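Side-chain contacts in beta-galactoside alpha-2,6-sialyltransferase (Photobacterium sp., PDB 2Z4T), which probably transfers sialic acid from CMP-sialic acid to position 6 of a galactose, as in lactose, and holds CMP and acceptor sugar in one cleft: residues M318-F323 and S430-M435; D251-G256 and R308-D313; L414-Q417 and S421-D424; I75-V80 and Y90-N95. All blocks are in the same frame, centred on the assembly; numbering follows the deposited sequence.

Contact 1 of 4, residues M318-F323 and S430-M435; sequences MQWDGF and SFEVLM. With C5P (cytidine-5'-monophosphate), chain C.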
loop_
_atom_site.group_PDB
_atom_site.type_symbol
_atom_site.label_atom_id
_atom_site.label_comp_id
_atom_site.label_asym_id
_atom_site.label_seq_id
_atom_site.Cartn_x
_atom_site.Cartn_y
_atom_site.Cartn_z
ATOM N N MET A 318 -11.090 3.145 2.806
ATOM C CA MET A 318 -10.015 2.996 1.802
ATOM C C MET A 318 -10.399 3.749 0.503
ATOM O O MET A 318 -11.536 3.672 0.043
ATOM C CB MET A 318 -9.783 1.519 1.532
ATOM C CG MET A 318 -8.402 1.141 1.064
ATOM S SD MET A 318 -8.181 -0.661 0.866
ATOM C CE MET A 318 -7.866 -1.123 2.567
ATOM N N GLN A 319 -9.462 4.518 -0.043
ATOM C CA GLN A 319 -9.721 5.363 -1.221
ATOM C C GLN A 319 -9.178 4.703 -2.486
ATOM O O GLN A 319 -8.163 3.997 -2.421
ATOM C CB GLN A 319 -9.078 6.756 -1.027
ATOM C CG GLN A 319 -9.644 7.568 0.165
ATOM C CD GLN A 319 -11.156 7.777 0.046
ATOM O OE1 GLN A 319 -11.948 7.262 0.856
ATOM N NE2 GLN A 319 -11.567 8.505 -0.993
ATOM N N TRP A 320 -9.846 4.937 -3.625
ATOM C CA TRP A 320 -9.399 4.424 -4.947
ATOM C C TRP A 320 -9.179 5.522 -5.999
ATOM O O TRP A 320 -9.292 5.294 -7.221
ATOM C CB TRP A 320 -10.369 3.349 -5.456
ATOM C CG TRP A 320 -10.381 2.203 -4.521
ATOM C CD1 TRP A 320 -11.344 1.907 -3.582
ATOM C CD2 TRP A 320 -9.341 1.241 -4.347
ATOM N NE1 TRP A 320 -10.978 0.794 -2.867
ATOM C CE2 TRP A 320 -9.753 0.363 -3.311
ATOM C CE3 TRP A 320 -8.113 1.020 -4.973
ATOM C CZ2 TRP A 320 -8.973 -0.721 -2.890
ATOM C CZ3 TRP A 320 -7.328 -0.050 -4.545
ATOM C CH2 TRP A 320 -7.765 -0.909 -3.514
ATOM N N ASP A 321 -8.831 6.709 -5.520
ATOM C CA ASP A 321 -8.627 7.843 -6.400
ATOM C C ASP A 321 -7.166 8.287 -6.386
ATOM O O ASP A 321 -6.830 9.340 -6.913
ATOM C CB ASP A 321 -9.550 8.991 -5.997
ATOM C CG ASP A 321 -9.257 9.534 -4.594
ATOM O OD1 ASP A 321 -8.527 8.899 -3.775
ATOM O OD2 ASP A 321 -9.793 10.622 -4.312
ATOM N N GLY A 322 -6.310 7.473 -5.777
ATOM C CA GLY A 322 -4.883 7.764 -5.682
ATOM C C GLY A 322 -4.238 7.857 -7.055
ATOM O O GLY A 322 -3.408 8.764 -7.324
ATOM N N PHE A 323 -4.627 6.933 -7.929
ATOM C CA PHE A 323 -4.049 6.875 -9.248
ATOM C C PHE A 323 -4.492 8.097 -10.044
ATOM O O PHE A 323 -3.682 8.760 -10.669
ATOM C CB PHE A 323 -4.423 5.581 -9.953
ATOM C CG PHE A 323 -3.931 5.511 -11.381
ATOM C CD1 PHE A 323 -2.610 5.188 -11.655
ATOM C CD2 PHE A 323 -4.791 5.787 -12.448
ATOM C CE1 PHE A 323 -2.146 5.134 -12.958
ATOM C CE2 PHE A 323 -4.344 5.741 -13.749
ATOM C CZ PHE A 323 -3.010 5.413 -14.018
ATOM N N SER A 430 -2.496 -6.262 -8.850
ATOM C CA SER A 430 -3.776 -6.149 -8.129
ATOM C C SER A 430 -4.881 -5.750 -9.097
ATOM O O SER A 430 -4.699 -4.850 -9.927
ATOM C CB SER A 430 -3.700 -5.169 -6.983
ATOM O OG SER A 430 -3.387 -5.878 -5.794
ATOM N N PHE A 431 -6.015 -6.434 -9.018
ATOM C CA PHE A 431 -7.065 -6.210 -9.981
ATOM C C PHE A 431 -7.598 -4.789 -9.883
ATOM O O PHE A 431 -8.084 -4.215 -10.875
ATOM C CB PHE A 431 -8.187 -7.238 -9.794
ATOM C CG PHE A 431 -9.230 -7.201 -10.864
ATOM C CD1 PHE A 431 -8.924 -7.562 -12.168
ATOM C CD2 PHE A 431 -10.522 -6.816 -10.569
ATOM C CE1 PHE A 431 -9.913 -7.543 -13.187
ATOM C CE2 PHE A 431 -11.510 -6.803 -11.541
ATOM C CZ PHE A 431 -11.214 -7.161 -12.857
ATOM N N GLU A 432 -7.520 -4.202 -8.695
ATOM C CA GLU A 432 -8.060 -2.861 -8.618
ATOM C C GLU A 432 -7.268 -1.811 -9.408
ATOM O O GLU A 432 -7.810 -0.756 -9.742
ATOM C CB GLU A 432 -8.590 -2.432 -7.228
ATOM C CG GLU A 432 -7.940 -2.948 -5.996
ATOM C CD GLU A 432 -8.136 -4.406 -5.676
ATOM O OE1 GLU A 432 -9.157 -4.826 -5.116
ATOM O OE2 GLU A 432 -7.175 -5.136 -5.890
ATOM N N VAL A 433 -6.039 -2.128 -9.826
ATOM C CA VAL A 433 -5.375 -1.201 -10.714
ATOM C C VAL A 433 -6.062 -1.160 -12.075
ATOM O O VAL A 433 -6.082 -0.102 -12.732
ATOM C CB VAL A 433 -3.815 -1.334 -10.789
ATOM C CG1 VAL A 433 -3.234 -2.042 -9.572
ATOM C CG2 VAL A 433 -3.342 -1.924 -12.078
ATOM N N LEU A 434 -6.683 -2.271 -12.480
ATOM C CA LEU A 434 -7.473 -2.239 -13.714
ATOM C C LEU A 434 -8.700 -1.353 -13.550
ATOM O O LEU A 434 -9.112 -0.686 -14.494
ATOM C CB LEU A 434 -7.885 -3.629 -14.227
ATOM C CG LEU A 434 -6.904 -4.771 -14.518
ATOM C CD1 LEU A 434 -7.296 -5.369 -15.823
ATOM C CD2 LEU A 434 -5.419 -4.396 -14.542
ATOM N N MET A 435 -9.285 -1.355 -12.362
ATOM C CA MET A 435 -10.373 -0.430 -12.071
ATOM C C MET A 435 -9.899 1.020 -12.151
ATOM O O MET A 435 -10.547 1.831 -12.797
ATOM C CB MET A 435 -10.976 -0.690 -10.696
ATOM C CG MET A 435 -12.214 0.150 -10.390
ATOM S SD MET A 435 -12.690 -0.021 -8.645
ATOM C CE MET A 435 -11.248 0.749 -7.882
HETATM O O3P C5P C . -8.669 -12.949 -3.145
HETATM P P C5P C . -8.243 -12.114 -1.996
HETATM O O1P C5P C . -7.029 -12.780 -1.364
HETATM O O2P C5P C . -9.401 -11.705 -1.108
HETATM O "O5'" C5P C . -7.779 -10.741 -2.628
HETATM C "C5'" C5P C . -7.010 -9.798 -1.913
HETATM C "C4'" C5P C . -6.441 -8.863 -2.978
HETATM O "O4'" C5P C . -5.606 -9.603 -3.881
HETATM C "C3'" C5P C . -7.497 -8.253 -3.882
HETATM O "O3'" C5P C . -8.016 -7.026 -3.383
HETATM C "C2'" C5P C . -6.702 -7.969 -5.126
HETATM O "O2'" C5P C . -5.828 -6.857 -4.920
HETATM C "C1'" C5P C . -5.761 -9.126 -5.224
HETATM N N1 C5P C . -6.302 -10.141 -6.124
HETATM C C2 C5P C . -6.152 -9.971 -7.527
HETATM N N3 C5P C . -6.624 -10.905 -8.390
HETATM C C4 C5P C . -7.258 -12.017 -7.928
HETATM C C5 C5P C . -7.424 -12.213 -6.541
HETATM C C6 C5P C . -6.924 -11.251 -5.647
HETATM O O2 C5P C . -5.598 -8.964 -7.993
HETATM N N4 C5P C . -7.706 -12.934 -8.822
#
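W320 lays its indole against the side chain of E432, and the other end of that glutamate grips the ribose of CMP. The tight part is the six-membered half of the indole. E432 CB stands over its face in a CH-pi contact, 4.2 Å from the centroid of that W320 ring and 26° off the normal; E432 CG is modelled too close to W320 CH2 for that approach to be relied on. A bend at chi2 (-70°) turns the chain off the ring, delivering the carboxylate to the sugar. There OE1 accepts a hydrogen bond from C5P O3' at 3.0 Å. OE2 accepts a second bond from C5P O2', modelled too short for its length to be trusted. The carboxylate thus straddles the ribose diol. Next to it, F431 N at the start of helix 431-436 donates to C5P O2 of the cytosine, 2.8 Å away, and S430 OG lies near O2'.

The looser side belongs to M435. Its chain runs out with CG anti to the backbone N, bends at chi3 (65°) and brings CE alone obliquely to the indole, 3.7 Å from W320 CB. M435 and W320 are partly exposed, whereas E432 is buried. L126, L129 and Q130 of helix 126-141 also pack on the indole, joining it to the N-terminal GT-B domain. S449, S450 and H405 add further bonds to CMP. A nucleotide held by the C-terminal Rossmann-like domain, at its interface with the N-terminal one, marks the donor site of a GT-B glycosyltransferase.

Contact 2 of 4, residues D251-G256 and R308-D313; sequences DNLKIG and RDYIGD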
loop_
_atom_site.group_PDB
_atom_site.type_symbol
_atom_site.label_atom_id
_atom_site.label_comp_id
_atom_site.label_asym_id
_atom_site.label_seq_id
_atom_site.Cartn_x
_atom_site.Cartn_y
_atom_site.Cartn_z
ATOM N N ASP A 251 -15.523 -3.363 27.080
ATOM C CA ASP A 251 -14.588 -3.920 28.059
ATOM C C ASP A 251 -13.378 -4.591 27.381
ATOM O O ASP A 251 -12.241 -4.309 27.764
ATOM C CB ASP A 251 -15.295 -4.886 29.013
ATOM C CG ASP A 251 -16.250 -4.170 29.992
ATOM O OD1 ASP A 251 -16.132 -2.934 30.169
ATOM O OD2 ASP A 251 -17.119 -4.844 30.593
ATOM N N ASN A 252 -13.620 -5.434 26.367
ATOM C CA ASN A 252 -12.557 -6.189 25.692
ATOM C C ASN A 252 -11.566 -5.281 24.999
ATOM O O ASN A 252 -10.358 -5.492 25.058
ATOM C CB ASN A 252 -13.123 -7.162 24.651
ATOM C CG ASN A 252 -13.597 -8.485 25.260
ATOM O OD1 ASN A 252 -14.574 -8.535 26.011
ATOM N ND2 ASN A 252 -12.912 -9.560 24.918
ATOM N N LEU A 253 -12.094 -4.267 24.335
ATOM C CA LEU A 253 -11.261 -3.301 23.640
ATOM C C LEU A 253 -10.376 -2.506 24.604
ATOM O O LEU A 253 -9.201 -2.271 24.306
ATOM C CB LEU A 253 -12.111 -2.377 22.768
ATOM C CG LEU A 253 -12.813 -3.067 21.598
ATOM C CD1 LEU A 253 -13.986 -2.241 21.120
ATOM C CD2 LEU A 253 -11.831 -3.315 20.465
ATOM N N LYS A 254 -10.933 -2.107 25.747
ATOM C CA LYS A 254 -10.160 -1.361 26.745
ATOM C C LYS A 254 -9.058 -2.222 27.370
ATOM O O LYS A 254 -7.958 -1.747 27.644
ATOM C CB LYS A 254 -11.072 -0.790 27.838
ATOM C CG LYS A 254 -11.861 0.445 27.421
ATOM C CD LYS A 254 -13.011 0.666 28.397
ATOM C CE LYS A 254 -13.545 2.108 28.388
ATOM N NZ LYS A 254 -14.655 2.243 29.396
ATOM N N ILE A 255 -9.364 -3.489 27.604
ATOM C CA ILE A 255 -8.356 -4.441 28.035
ATOM C C ILE A 255 -7.312 -4.557 26.929
ATOM O O ILE A 255 -6.122 -4.638 27.216
ATOM C CB ILE A 255 -8.979 -5.804 28.392
ATOM C CG1 ILE A 255 -9.753 -5.666 29.707
ATOM C CG2 ILE A 255 -7.907 -6.895 28.476
ATOM C CD1 ILE A 255 -10.804 -6.774 29.961
ATOM N N GLY A 256 -7.767 -4.523 25.674
ATOM C CA GLY A 256 -6.875 -4.463 24.533
ATOM C C GLY A 256 -5.862 -3.318 24.570
ATOM O O GLY A 256 -4.679 -3.536 24.297
ATOM N N ARG A 308 -17.174 0.611 15.931
ATOM C CA ARG A 308 -17.215 1.843 15.151
ATOM C C ARG A 308 -17.053 3.094 16.041
ATOM O O ARG A 308 -16.222 3.954 15.730
ATOM C CB ARG A 308 -18.444 1.875 14.232
ATOM C CG ARG A 308 -19.322 3.079 14.386
ATOM C CD ARG A 308 -19.739 3.683 13.093
ATOM N NE ARG A 308 -21.082 3.273 12.674
ATOM C CZ ARG A 308 -22.222 3.492 13.337
ATOM N NH1 ARG A 308 -22.233 4.086 14.523
ATOM N NH2 ARG A 308 -23.370 3.076 12.812
ATOM N N ASP A 309 -17.803 3.162 17.153
ATOM C CA ASP A 309 -17.626 4.219 18.175
ATOM C C ASP A 309 -16.196 4.279 18.661
ATOM O O ASP A 309 -15.622 5.359 18.782
ATOM C CB ASP A 309 -18.496 3.979 19.426
ATOM C CG ASP A 309 -19.967 4.247 19.187
ATOM O OD1 ASP A 309 -20.302 4.766 18.093
ATOM O OD2 ASP A 309 -20.784 3.930 20.096
ATOM N N TYR A 310 -15.646 3.104 18.963
ATOM C CA TYR A 310 -14.346 2.990 19.601
ATOM C C TYR A 310 -13.205 3.464 18.699
ATOM O O TYR A 310 -12.257 4.109 19.183
ATOM C CB TYR A 310 -14.114 1.554 20.050
ATOM C CG TYR A 310 -12.947 1.386 20.985
ATOM C CD1 TYR A 310 -13.094 1.604 22.363
ATOM C CD2 TYR A 310 -11.691 1.000 20.504
ATOM C CE1 TYR A 310 -12.022 1.439 23.244
ATOM C CE2 TYR A 310 -10.626 0.830 21.369
ATOM C CZ TYR A 310 -10.795 1.051 22.747
ATOM O OH TYR A 310 -9.733 0.889 23.611
ATOM N N ILE A 311 -13.282 3.143 17.405
ATOM C CA ILE A 311 -12.297 3.643 16.453
ATOM C C ILE A 311 -12.510 5.149 16.199
ATOM O O ILE A 311 -11.545 5.871 15.883
ATOM C CB ILE A 311 -12.295 2.827 15.144
ATOM C CG1 ILE A 311 -11.947 1.365 15.449
ATOM C CG2 ILE A 311 -11.273 3.385 14.164
ATOM C CD1 ILE A 311 -12.322 0.377 14.393
ATOM N N GLY A 312 -13.761 5.617 16.363
ATOM C CA GLY A 312 -14.100 7.043 16.291
ATOM C C GLY A 312 -13.605 7.690 15.014
ATOM O O GLY A 312 -13.719 7.121 13.925
ATOM N N ASP A 313 -13.020 8.871 15.136
ATOM C CA ASP A 313 -12.616 9.602 13.942
ATOM C C ASP A 313 -11.273 9.128 13.350
ATOM O O ASP A 313 -10.660 9.843 12.565
ATOM C CB ASP A 313 -12.658 11.125 14.184
ATOM C CG ASP A 313 -11.642 11.593 15.246
ATOM O OD1 ASP A 313 -10.567 10.941 15.393
ATOM O OD2 ASP A 313 -11.929 12.615 15.939
#
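Y310 reaches from helix 305-311 to L253 on helix 249-265, and each part of its side chain finds something there. CG stands anti to the backbone N (chi1 -167°), which sends the ring out toward the longer helix. Its root is met by one leucine methyl: L253 CD1 lies 3.9 Å from Y310 CB and 3.8 Å from Y310 CG. Farther out, L253 CB sits above the centre of the ring, 3.7 Å from the centroid and only 13° off the normal, a nearly ideal CH-pi contact. The leucine and tyrosine side chains thus lie alongside one another, pointing opposite ways. K254 CG approaches Y310 CE1 obliquely at 4.3 Å, a light touch before the lysine runs outward. At the tip, Y310 OH is hydrogen-bonded to N281 ND2, while L253 O stands 3.3 Å from the same OH. K284 adds a cation-pi contact to the ring, and Q283 NE2 bonds Y310 O. I311 meanwhile packs on Y290 and F292 of strand 288-292. This is helix-on-helix packing at the periphery of the N-terminal Rossmann-like domain of the GT-B fold, where helix 305-311 is part of the connection, with helix 297-300, between parallel strands 288-292 and 315-317.

Contact 3 of 4, residues L414-Q417 and S421-D424; sequences LIMQ and SMVD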
loop_
_atom_site.group_PDB
_atom_site.type_symbol
_atom_site.label_atom_id
_atom_site.label_comp_id
_atom_site.label_asym_id
_atom_site.label_seq_id
_atom_site.Cartn_x
_atom_site.Cartn_y
_atom_site.Cartn_z
ATOM N N LEU A 414 -1.592 -24.195 -13.907
ATOM C CA LEU A 414 -2.538 -25.253 -14.272
ATOM C C LEU A 414 -3.761 -24.722 -15.024
ATOM O O LEU A 414 -4.153 -25.293 -16.045
ATOM C CB LEU A 414 -2.986 -26.046 -13.046
ATOM C CG LEU A 414 -1.935 -26.992 -12.459
ATOM C CD1 LEU A 414 -2.307 -27.398 -11.057
ATOM C CD2 LEU A 414 -1.736 -28.237 -13.353
ATOM N N ILE A 415 -4.346 -23.630 -14.522
ATOM C CA ILE A 415 -5.505 -22.993 -15.160
ATOM C C ILE A 415 -5.102 -22.475 -16.526
ATOM O O ILE A 415 -5.831 -22.621 -17.495
ATOM C CB ILE A 415 -6.077 -21.820 -14.309
ATOM C CG1 ILE A 415 -6.760 -22.344 -13.055
ATOM C CG2 ILE A 415 -7.059 -20.984 -15.106
ATOM C CD1 ILE A 415 -7.075 -21.259 -12.040
ATOM N N MET A 416 -3.917 -21.897 -16.590
ATOM C CA MET A 416 -3.431 -21.242 -17.784
ATOM C C MET A 416 -3.201 -22.229 -18.919
ATOM O O MET A 416 -3.583 -21.955 -20.056
ATOM C CB MET A 416 -2.164 -20.452 -17.457
ATOM C CG MET A 416 -1.908 -19.239 -18.323
ATOM S SD MET A 416 -3.285 -18.082 -18.632
ATOM C CE MET A 416 -2.840 -17.710 -20.344
ATOM N N GLN A 417 -2.612 -23.388 -18.624
ATOM C CA GLN A 417 -2.329 -24.340 -19.702
ATOM C C GLN A 417 -3.549 -25.143 -20.151
ATOM O O GLN A 417 -3.512 -25.856 -21.156
ATOM C CB GLN A 417 -1.117 -25.232 -19.404
ATOM C CG GLN A 417 -1.107 -25.921 -18.055
ATOM C CD GLN A 417 0.317 -26.181 -17.530
ATOM O OE1 GLN A 417 1.282 -25.507 -17.927
ATOM N NE2 GLN A 417 0.444 -27.152 -16.626
ATOM N N SER A 421 -5.105 -19.650 -26.300
ATOM C CA SER A 421 -6.530 -19.284 -26.159
ATOM C C SER A 421 -6.673 -18.132 -25.113
ATOM O O SER A 421 -7.015 -16.988 -25.459
ATOM C CB SER A 421 -7.492 -20.435 -25.907
ATOM O OG SER A 421 -8.833 -19.950 -25.733
ATOM N N MET A 422 -6.373 -18.421 -23.847
ATOM C CA MET A 422 -6.527 -17.432 -22.775
ATOM C C MET A 422 -5.401 -16.397 -22.746
ATOM O O MET A 422 -4.258 -16.719 -23.035
ATOM C CB MET A 422 -6.593 -18.149 -21.437
ATOM C CG MET A 422 -7.059 -17.313 -20.277
ATOM S SD MET A 422 -7.677 -18.392 -18.969
ATOM C CE MET A 422 -6.144 -19.137 -18.483
ATOM N N VAL A 423 -5.740 -15.165 -22.379
ATOM C CA VAL A 423 -4.764 -14.112 -22.129
ATOM C C VAL A 423 -4.615 -13.824 -20.618
ATOM O O VAL A 423 -5.600 -13.561 -19.944
ATOM C CB VAL A 423 -5.172 -12.823 -22.866
ATOM C CG1 VAL A 423 -4.140 -11.711 -22.661
ATOM C CG2 VAL A 423 -5.381 -13.104 -24.354
ATOM N N ASP A 424 -3.383 -13.939 -20.111
ATOM C CA ASP A 424 -2.946 -13.515 -18.757
ATOM C C ASP A 424 -2.749 -12.003 -18.975
ATOM O O ASP A 424 -1.915 -11.624 -19.794
ATOM C CB ASP A 424 -1.622 -14.235 -18.532
ATOM C CG ASP A 424 -1.334 -14.496 -17.089
ATOM O OD1 ASP A 424 -2.041 -15.300 -16.467
ATOM O OD2 ASP A 424 -0.365 -13.911 -16.566
#
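Helix 410-417 turns back through a short loop into strand 423-424, bringing the CA atoms of M416 and M422 to 7.0 Å, with a cis peptide bond before S421 in the turn. This is the return half of a beta-alpha-beta crossover: strand 399-403, the helix, and then 423-424, an outermost strand of the six-stranded parallel sheet in the C-terminal domain of the GT-B fold.

Two methionines fill the corner, their chains running obliquely across each other. M422 points at the helix. Its chain is extended as far as SD and bends only at chi3 (69°), which brings CE against the helix backbone, 3.5 Å from M416 CA and 3.6 Å from I415 O. I415 CG2 meets the same M422 methyl, CE, at 4.0 Å. M416 reaches the other way: its chain starts with CG anti to the backbone N, then bends at chi2 (47°) and chi3, carrying CE to the strand backbone, 3.2 Å from M422 O. The modelled approach of M416 SD to M422 CE is too close to be taken literally. V423 alternates to the other side of the strand, onto F401, and its backbone bonds with L400 and F402 pin the strand to the sheet. F402 of strand 399-403 packs on I415, M422 and D424 alike. Beyond the methionines, D424 OD1 stands 3.7 Å from M416 SD.

Contact 4 of 4, residues I75-V80 and Y90-N95; sequences ISLSVV and YCFDFN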
loop_
_atom_site.group_PDB
_atom_site.type_symbol
_atom_site.label_atom_id
_atom_site.label_comp_id
_atom_site.label_asym_id
_atom_site.label_seq_id
_atom_site.Cartn_x
_atom_site.Cartn_y
_atom_site.Cartn_z
ATOM N N ILE A 75 33.683 29.809 -3.761
ATOM C CA ILE A 75 32.561 30.344 -4.544
ATOM C C ILE A 75 31.306 29.469 -4.435
ATOM O O ILE A 75 30.202 29.987 -4.364
ATOM C CB ILE A 75 32.937 30.803 -6.010
ATOM C CG1 ILE A 75 32.808 29.676 -7.010
ATOM C CG2 ILE A 75 34.297 31.496 -6.067
ATOM C CD1 ILE A 75 31.479 29.713 -7.735
ATOM N N SER A 76 31.469 28.158 -4.359
ATOM C CA SER A 76 30.322 27.337 -4.033
ATOM C C SER A 76 30.019 27.398 -2.527
ATOM O O SER A 76 30.922 27.514 -1.705
ATOM C CB SER A 76 30.498 25.903 -4.527
ATOM O OG SER A 76 31.232 25.134 -3.609
ATOM N N LEU A 77 28.735 27.345 -2.187
ATOM C CA LEU A 77 28.270 27.457 -0.806
ATOM C C LEU A 77 28.341 26.119 -0.083
ATOM O O LEU A 77 27.703 25.150 -0.484
ATOM C CB LEU A 77 26.827 27.967 -0.780
ATOM C CG LEU A 77 26.109 27.991 0.576
ATOM C CD1 LEU A 77 26.591 29.164 1.464
ATOM C CD2 LEU A 77 24.589 27.996 0.393
ATOM N N SER A 78 29.114 26.077 0.991
ATOM C CA SER A 78 29.231 24.873 1.777
ATOM C C SER A 78 28.774 25.114 3.219
ATOM O O SER A 78 29.353 25.935 3.939
ATOM C CB SER A 78 30.667 24.376 1.728
ATOM O OG SER A 78 30.666 22.972 1.800
ATOM N N VAL A 79 27.706 24.424 3.620
ATOM C CA VAL A 79 27.148 24.529 4.972
ATOM C C VAL A 79 26.522 23.232 5.459
ATOM O O VAL A 79 26.069 22.401 4.673
ATOM C CB VAL A 79 26.086 25.653 5.109
ATOM C CG1 VAL A 79 26.766 26.991 5.301
ATOM C CG2 VAL A 79 25.150 25.695 3.914
ATOM N N VAL A 80 26.486 23.087 6.770
ATOM C CA VAL A 80 25.855 21.962 7.419
ATOM C C VAL A 80 24.589 22.524 8.056
ATOM O O VAL A 80 24.650 23.537 8.755
ATOM C CB VAL A 80 26.800 21.371 8.499
ATOM C CG1 VAL A 80 26.187 20.156 9.154
ATOM C CG2 VAL A 80 28.156 21.005 7.869
ATOM N N TYR A 90 16.681 29.118 6.329
ATOM C CA TYR A 90 17.965 29.828 6.383
ATOM C C TYR A 90 18.248 30.454 5.012
ATOM O O TYR A 90 17.998 29.820 3.985
ATOM C CB TYR A 90 19.100 28.885 6.849
ATOM C CG TYR A 90 19.083 28.686 8.343
ATOM C CD1 TYR A 90 18.161 27.833 8.938
ATOM C CD2 TYR A 90 19.944 29.408 9.172
ATOM C CE1 TYR A 90 18.102 27.689 10.320
ATOM C CE2 TYR A 90 19.898 29.274 10.551
ATOM C CZ TYR A 90 18.984 28.419 11.122
ATOM O OH TYR A 90 18.938 28.295 12.483
ATOM N N CYS A 91 18.749 31.690 5.001
ATOM C CA CYS A 91 19.017 32.417 3.761
ATOM C C CYS A 91 20.486 32.791 3.610
ATOM O O CYS A 91 21.146 33.180 4.578
ATOM C CB CYS A 91 18.235 33.716 3.725
ATOM S SG CYS A 91 16.499 33.615 4.105
ATOM N N PHE A 92 20.974 32.707 2.372
ATOM C CA PHE A 92 22.352 33.053 2.021
ATOM C C PHE A 92 22.356 33.824 0.709
ATOM O O PHE A 92 21.756 33.390 -0.285
ATOM C CB PHE A 92 23.215 31.787 1.931
ATOM C CG PHE A 92 23.232 30.986 3.200
ATOM C CD1 PHE A 92 22.320 29.964 3.400
ATOM C CD2 PHE A 92 24.122 31.298 4.223
ATOM C CE1 PHE A 92 22.306 29.228 4.589
ATOM C CE2 PHE A 92 24.116 30.572 5.425
ATOM C CZ PHE A 92 23.206 29.537 5.609
ATOM N N ASP A 93 23.010 34.975 0.705
ATOM C CA ASP A 93 23.078 35.792 -0.497
ATOM C C ASP A 93 24.480 35.785 -1.059
ATOM O O ASP A 93 25.413 36.215 -0.380
ATOM C CB ASP A 93 22.697 37.239 -0.178
ATOM C CG ASP A 93 21.269 37.381 0.311
ATOM O OD1 ASP A 93 20.785 38.535 0.317
ATOM O OD2 ASP A 93 20.650 36.367 0.701
ATOM N N PHE A 94 24.627 35.322 -2.297
ATOM C CA PHE A 94 25.918 35.376 -3.007
ATOM C C PHE A 94 26.003 36.612 -3.894
ATOM O O PHE A 94 25.067 36.901 -4.643
ATOM C CB PHE A 94 26.111 34.114 -3.858
ATOM C CG PHE A 94 27.254 34.196 -4.849
ATOM C CD1 PHE A 94 28.544 33.829 -4.479
ATOM C CD2 PHE A 94 27.031 34.599 -6.174
ATOM C CE1 PHE A 94 29.603 33.897 -5.407
ATOM C CE2 PHE A 94 28.088 34.666 -7.097
ATOM C CZ PHE A 94 29.366 34.315 -6.715
ATOM N N ASN A 95 27.120 37.333 -3.814
ATOM C CA ASN A 95 27.434 38.391 -4.789
ATOM C C ASN A 95 28.786 38.148 -5.430
ATOM O O ASN A 95 29.747 37.816 -4.740
ATOM C CB ASN A 95 27.428 39.788 -4.159
ATOM C CG ASN A 95 26.026 40.343 -3.960
ATOM O OD1 ASN A 95 25.404 40.848 -4.893
ATOM N ND2 ASN A 95 25.521 40.254 -2.723
#
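The phenyl ring of F92 meets two aliphatic side chains from strand 77-80, both obliquely, so that neither lies squarely over a face. L77 CD1 comes to 4.2 Å from F92 CG at the root of the ring, and V79 CG1 to 4.4 Å from F92 CZ at its far end. The second ring, F94, is approached obliquely by a backbone atom: I75 O is 4.1 Å from F94 CE1. Two aromatic rings also meet F94: F52 packs with it edge-to-face, and W57 meets it with the ring planes at about 55°.

Torsions set the crossing of L77 and F92. L77 holds CG anti to the backbone N (chi1 173°), whereas F92 has CG beside its N (chi1 -58°), and the two side chains cross at about a right angle. As I75 and L77 face F94 and F92 in turn, the segments run in opposite directions, but they belong to separate sheets: strand 77-80 pairs with 39-42, and strand 88-98 with 52-61 and 103-122. The contact is thus the packed interior of an immunoglobulin-like beta-sandwich. L110 and Q59 adjoin F92, L67 adjoins V79 and W57 adjoins L77. On the other face of its strand C91 forms the disulfide with C61, tying 88-98 to 52-61.

Between the side chains, hydrocarbon meets hydrocarbon at ordinary van der Waals distances, so they probably hold by dispersion and the exclusion of water. The one polar atom drawn in, I75 O, is satisfied by a hydrogen bond from W57 NE1 of the opposite layer.

How the contacts relate
Contacts 1, 2 and 3 belong to the sialyltransferase part of the chain, contact 4 to the immunoglobulin-like part, about 45 Å from contact 1 between centres. Contact 1 joins the two GT-B domains directly at CMP, with the side chain of E432 about 11 Å from the bound galactose. Contact 3 lies in the same domain as 430-435, its strand 423-424 running on toward helix 431-436; the side chain of I415 is about 9 Å from CMP and about 5 Å from that of G361, a CMP-binding residue. Contact 2 sits in the other domain, 29 Å from contact 1 and 46 Å from contact 3 between centres. Contacts 3 and 4, with centres 62 Å apart, flank the chain's centre.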